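Local structure of alkaline phosphatase (Thermus thermophilus, 7KWD) at residues I83-L88 and S436-L441; D317-V322 and Q432-P437. The protein probably hydrolyses phosphate monoesters as a homodimeric alkaline phosphatase that works with two zinc ions and one magnesium ion. All blocks are in the same frame, centred on the assembly; numbering follows the deposited sequence.

Overall arrangement
Interactions 1 and 2 are neighbours, their centres about 9 Å apart, and both are buried on the same side of the chain's centre. Strand 80-84 comes first along the chain, then 310-325, then the short 433-434, followed directly by 438-443. The second segment of interaction 2 lies on 433-434 and that of interaction 1 on 438-443, and the two share Ser436 and Pro437. Strand 438-443 pairs antiparallel with both 80-84 and 310-325, which puts interaction 1 beside the strand that brings Asp317 and His318 to zinc. The two contacts touch through Thr85 and Val438, which pack on 317-319, and one water belongs to both. Both also reach the second subunit, placing the zinc-binding residues close to the dimer interface.

Interaction 1. Residues I83-L88 and S436-L441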
loop_
_atom_site.group_PDB
_atom_site.type_symbol
_atom_site.label_atom_id
_atom_site.label_comp_id
_atom_site.label_asym_id
_atom_site.label_seq_id
_atom_site.Cartn_x
_atom_site.Cartn_y
_atom_site.Cartn_z
ATOM N N ILE A 83 2.738 10.828 0.390
ATOM C CA ILE A 83 1.740 11.873 0.237
ATOM C C ILE A 83 0.338 11.316 0.443
ATOM O O ILE A 83 0.011 10.222 -0.028
ATOM C CB ILE A 83 1.832 12.586 -1.120
ATOM C CG1 ILE A 83 1.867 11.579 -2.266
ATOM C CG2 ILE A 83 3.046 13.534 -1.167
ATOM C CD1 ILE A 83 1.554 12.252 -3.569
ATOM N N ASN A 84 -0.510 12.115 1.104
ATOM C CA ASN A 84 -1.955 11.901 1.080
ATOM C C ASN A 84 -2.519 12.410 -0.246
ATOM O O ASN A 84 -2.135 13.479 -0.739
ATOM C CB ASN A 84 -2.623 12.612 2.264
ATOM C CG ASN A 84 -2.658 11.754 3.510
ATOM O OD1 ASN A 84 -2.808 10.525 3.446
ATOM N ND2 ASN A 84 -2.514 12.390 4.662
ATOM N N THR A 85 -3.423 11.623 -0.842
ATOM C CA THR A 85 -3.889 11.902 -2.193
ATOM C C THR A 85 -5.342 12.343 -2.257
ATOM O O THR A 85 -5.847 12.605 -3.354
ATOM C CB THR A 85 -3.727 10.660 -3.058
ATOM O OG1 THR A 85 -4.485 9.584 -2.455
ATOM C CG2 THR A 85 -2.274 10.281 -3.141
ATOM N N TYR A 86 -6.039 12.385 -1.134
ATOM C CA TYR A 86 -7.447 12.746 -1.179
ATOM C C TYR A 86 -7.666 14.120 -1.809
ATOM O O TYR A 86 -6.856 15.046 -1.681
ATOM C CB TYR A 86 -8.069 12.695 0.206
ATOM C CG TYR A 86 -7.403 13.457 1.315
ATOM C CD1 TYR A 86 -7.697 14.793 1.553
ATOM C CD2 TYR A 86 -6.557 12.810 2.196
ATOM C CE1 TYR A 86 -7.112 15.476 2.626
ATOM C CE2 TYR A 86 -5.983 13.468 3.244
ATOM C CZ TYR A 86 -6.265 14.804 3.456
ATOM O OH TYR A 86 -5.691 15.451 4.515
ATOM N N SER A 87 -8.776 14.236 -2.526
ATOM C CA SER A 87 -9.151 15.497 -3.156
ATOM C C SER A 87 -10.082 16.264 -2.207
ATOM O O SER A 87 -10.267 15.878 -1.047
ATOM C CB SER A 87 -9.799 15.218 -4.513
ATOM O OG SER A 87 -10.921 14.385 -4.345
ATOM N N LEU A 88 -10.722 17.324 -2.703
ATOM C CA LEU A 88 -11.416 18.255 -1.805
ATOM C C LEU A 88 -12.650 17.627 -1.149
ATOM O O LEU A 88 -12.933 17.905 0.030
ATOM C CB LEU A 88 -11.793 19.514 -2.578
ATOM C CG LEU A 88 -12.465 20.657 -1.812
ATOM C CD1 LEU A 88 -11.729 20.973 -0.525
ATOM C CD2 LEU A 88 -12.511 21.857 -2.751
ATOM N N SER A 436 -4.929 4.981 -0.458
ATOM C CA SER A 436 -3.635 4.801 0.189
ATOM C C SER A 436 -2.705 6.002 -0.027
ATOM O O SER A 436 -2.582 6.510 -1.155
ATOM C CB SER A 436 -2.972 3.540 -0.396
ATOM O OG SER A 436 -1.590 3.516 -0.066
ATOM N N PRO A 437 -1.937 6.396 0.972
ATOM C CA PRO A 437 -0.815 7.308 0.693
ATOM C C PRO A 437 0.239 6.612 -0.162
ATOM O O PRO A 437 0.381 5.387 -0.131
ATOM C CB PRO A 437 -0.283 7.666 2.082
ATOM C CG PRO A 437 -0.803 6.604 2.993
ATOM C CD PRO A 437 -2.086 6.108 2.403
ATOM N N VAL A 438 0.956 7.397 -0.969
ATOM C CA VAL A 438 1.852 6.839 -1.975
ATOM C C VAL A 438 3.191 7.576 -1.972
ATOM O O VAL A 438 3.410 8.538 -1.235
ATOM C CB VAL A 438 1.219 6.876 -3.382
ATOM C CG1 VAL A 438 0.053 5.897 -3.422
ATOM C CG2 VAL A 438 0.772 8.295 -3.697
ATOM N N MET A 439 4.079 7.079 -2.826
ATOM C CA MET A 439 5.489 7.450 -2.831
ATOM C C MET A 439 5.738 8.905 -3.199
ATOM O O MET A 439 5.183 9.432 -4.156
ATOM C CB MET A 439 6.212 6.567 -3.835
ATOM C CG MET A 439 7.645 6.940 -4.118
ATOM S SD MET A 439 8.342 5.843 -5.366
ATOM C CE MET A 439 7.670 6.458 -6.843
ATOM N N LEU A 440 6.658 9.534 -2.453
ATOM C CA LEU A 440 7.269 10.807 -2.829
ATOM C C LEU A 440 8.764 10.706 -2.562
ATOM O O LEU A 440 9.168 10.386 -1.437
ATOM C CB LEU A 440 6.692 11.971 -2.031
ATOM C CG LEU A 440 7.420 13.317 -2.055
ATOM C CD1 LEU A 440 7.467 13.986 -3.447
ATOM C CD2 LEU A 440 6.704 14.233 -1.107
ATOM N N LEU A 441 9.564 11.012 -3.576
ATOM C CA LEU A 441 11.009 10.800 -3.516
ATOM C C LEU A 441 11.747 11.968 -4.148
ATOM O O LEU A 441 11.372 12.429 -5.226
ATOM C CB LEU A 441 11.393 9.504 -4.239
ATOM C CG LEU A 441 12.823 9.232 -4.720
ATOM C CD1 LEU A 441 13.693 8.878 -3.554
ATOM C CD2 LEU A 441 12.795 8.066 -5.694
HETATM O O HOH W 1 -4.029 6.985 -3.291
#
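Ile83 pairs with Val438 as an antiparallel hydrogen-bonded pair: Ile83 N donates to Val438 O at 2.9 Å, and Val438 N donates to Ile83 O at 3.1 Å. Both donors lie in the plane of the carbonyl they meet. The branches of the isoleucine side chain divide the work. CG1, turned between the backbone N and the carbonyl carbon (chi1 50°), lies 3.7 Å from Val438 CG2, while CG2 reaches Leu440 CD2, also at 3.7 Å, the two side chains crossing at about a right angle. An alanine here would keep the backbone pair but would probably leave Val438 CG2 and Leu440 CD2 without the CG1 and CG2 they pack against, opening a gap on that side of the strand. Asn84 lies alongside Pro437, and its OD1 accepts a hydrogen bond from Gln58 of the second subunit. Thr85 faces two ways: its CG2 sits 3.7 Å from Val438 CG2, whereas its OG1 donates to a water at 2.8 Å, which in turn donates to Ser436 O at 2.6 Å. The chemistry is thus mostly apolar beyond the two backbone bonds, with the buried threonine hydroxyl and the serine carbonyl satisfied through a single water where the strand pairing gives out.

Interaction 2. Residues D317-V322 and Q432-P437; sequences DHATGV and QHTASP. With ZN (zinc ion), chain E; ZN (zinc ion), chain F.
The backbones of 317-322 and 432-437 cross with their directions 109° apart and pair antiparallel only briefly: Thr434 N donates to Ala319 O and Gly321 N to Gln432 O, each at 2.9 Å, on either side of the Thr320-His433 pair. On the face that carries Thr320 and His433, the ring of His433 stacks face to face on that of His318, centroids 3.7 Å apart and planes at 23°, His318 CE1 over the centre of His433. His318 CG, between its backbone N and carbonyl carbon (chi1 52°), brings the ring there. Each ring holds a different zinc: His318 NE2 binds one at 2.2 Å, with Asp317 OD2, and His433 NE2 binds the other, while His433 ND1 is hydrogen-bonded to Thr93 O. The other His318 nitrogen is held too, ND1 donating in the ring plane to Ala319 O at 3.1 Å. That carbonyl accepts from opposite faces of its plane. Asp317 OD1 lies over the His318 face opposite His433, while Thr320 OG1, hydrogen-bonded to Asp275, comes within 3.2 Å of His433 CD2. The backbone angles of Gly321 would jam a CB against the preceding carbonyl, and a cis peptide follows it. The water that joins Thr85 to Ser436 also accepts from Ala319 N and donates to Thr434 O. Asp47 and Ser95, the predicted phosphoserine nucleophile at the start of helix 95-104, complete the first zinc site; Asp275 and His279 of helix 273-280 join His433 at the second. Strand 310-325 thus delivers its ligands between these two helices, with Glu52 of the second subunit hydrogen-bonded to Thr434 OG1.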
loop_
_atom_site.group_PDB
_atom_site.type_symbol
_atom_site.label_atom_id
_atom_site.label_comp_id
_atom_site.label_asym_id
_atom_site.label_seq_id
_atom_site.Cartn_x
_atom_site.Cartn_y
_atom_site.Cartn_z
ATOM N N ASP A 317 0.885 9.767 -8.150
ATOM C CA ASP A 317 -0.238 10.676 -7.896
ATOM C C ASP A 317 -1.370 10.053 -7.090
ATOM O O ASP A 317 -2.168 10.790 -6.508
ATOM C CB ASP A 317 -0.786 11.259 -9.209
ATOM C CG ASP A 317 -1.458 10.253 -10.079
ATOM O OD1 ASP A 317 -1.183 9.032 -9.996
ATOM O OD2 ASP A 317 -2.281 10.704 -10.902
ATOM N N HIS A 318 -1.450 8.728 -7.045
ATOM C CA HIS A 318 -2.369 7.974 -6.198
ATOM C C HIS A 318 -2.141 6.499 -6.526
ATOM O O HIS A 318 -1.557 6.158 -7.565
ATOM C CB HIS A 318 -3.843 8.304 -6.457
ATOM C CG HIS A 318 -4.184 8.181 -7.895
ATOM N ND1 HIS A 318 -4.420 6.961 -8.497
ATOM C CD2 HIS A 318 -4.203 9.097 -8.878
ATOM C CE1 HIS A 318 -4.613 7.142 -9.783
ATOM N NE2 HIS A 318 -4.504 8.430 -10.032
ATOM N N ALA A 319 -2.654 5.641 -5.660
ATOM C CA ALA A 319 -2.655 4.219 -5.898
ATOM C C ALA A 319 -3.885 3.818 -6.711
ATOM O O ALA A 319 -4.929 4.477 -6.663
ATOM C CB ALA A 319 -2.642 3.455 -4.572
ATOM N N THR A 320 -3.750 2.711 -7.447
ATOM C CA THR A 320 -4.853 2.177 -8.237
ATOM C C THR A 320 -4.852 0.659 -8.173
ATOM O O THR A 320 -3.805 0.017 -8.338
ATOM C CB THR A 320 -4.774 2.650 -9.688
ATOM O OG1 THR A 320 -4.880 4.057 -9.681
ATOM C CG2 THR A 320 -5.929 2.047 -10.538
ATOM N N GLY A 321 -6.040 0.104 -7.964
ATOM C CA GLY A 321 -6.231 -1.319 -7.862
ATOM C C GLY A 321 -6.704 -1.708 -6.480
ATOM O O GLY A 321 -7.880 -1.530 -6.167
ATOM N N VAL A 322 -5.818 -2.216 -5.616
ATOM C CA VAL A 322 -4.408 -2.366 -5.883
ATOM C C VAL A 322 -4.124 -3.835 -6.109
ATOM O O VAL A 322 -4.847 -4.701 -5.576
ATOM C CB VAL A 322 -3.551 -1.808 -4.716
ATOM C CG1 VAL A 322 -3.725 -0.288 -4.608
ATOM C CG2 VAL A 322 -3.864 -2.487 -3.409
ATOM N N GLN A 432 -10.425 0.411 -9.609
ATOM C CA GLN A 432 -10.408 1.867 -9.482
ATOM C C GLN A 432 -9.255 2.342 -8.593
ATOM O O GLN A 432 -8.529 1.551 -7.997
ATOM C CB GLN A 432 -11.758 2.348 -8.907
ATOM C CG GLN A 432 -12.947 2.085 -9.822
ATOM C CD GLN A 432 -13.570 0.710 -9.585
ATOM O OE1 GLN A 432 -13.239 -0.240 -10.284
ATOM N NE2 GLN A 432 -14.450 0.602 -8.588
ATOM N N HIS A 433 -9.101 3.669 -8.492
ATOM C CA HIS A 433 -8.124 4.254 -7.572
ATOM C C HIS A 433 -8.467 3.903 -6.128
ATOM O O HIS A 433 -9.619 3.619 -5.783
ATOM C CB HIS A 433 -8.095 5.771 -7.670
ATOM C CG HIS A 433 -7.871 6.273 -9.047
ATOM N ND1 HIS A 433 -7.936 7.611 -9.367
ATOM C CD2 HIS A 433 -7.592 5.619 -10.201
ATOM C CE1 HIS A 433 -7.714 7.764 -10.663
ATOM N NE2 HIS A 433 -7.517 6.573 -11.187
ATOM N N THR A 434 -7.456 3.931 -5.278
ATOM C CA THR A 434 -7.642 3.733 -3.847
ATOM C C THR A 434 -7.067 4.926 -3.093
ATOM O O THR A 434 -6.433 5.814 -3.666
ATOM C CB THR A 434 -6.996 2.432 -3.358
ATOM O OG1 THR A 434 -5.565 2.530 -3.490
ATOM C CG2 THR A 434 -7.502 1.215 -4.157
ATOM N N ALA A 435 -7.313 4.936 -1.788
ATOM C CA ALA A 435 -7.042 6.083 -0.928
ATOM C C ALA A 435 -5.675 6.034 -0.250
ATOM O O ALA A 435 -5.315 6.967 0.484
ATOM C CB ALA A 435 -8.098 6.164 0.171
ATOM N N SER A 436 -4.929 4.981 -0.458
ATOM C CA SER A 436 -3.635 4.801 0.189
ATOM C C SER A 436 -2.705 6.002 -0.027
ATOM O O SER A 436 -2.582 6.510 -1.155
ATOM C CB SER A 436 -2.972 3.540 -0.396
ATOM O OG SER A 436 -1.590 3.516 -0.066
ATOM N N PRO A 437 -1.937 6.396 0.972
ATOM C CA PRO A 437 -0.815 7.308 0.693
ATOM C C PRO A 437 0.239 6.612 -0.162
ATOM O O PRO A 437 0.381 5.387 -0.131
ATOM C CB PRO A 437 -0.283 7.666 2.082
ATOM C CG PRO A 437 -0.803 6.604 2.993
ATOM C CD PRO A 437 -2.086 6.108 2.403
HETATM ZN ZN ZN E . -3.644 9.333 -11.901
HETATM ZN ZN ZN F . -6.980 6.071 -13.240
HETATM O O HOH W 1 -4.029 6.985 -3.291
#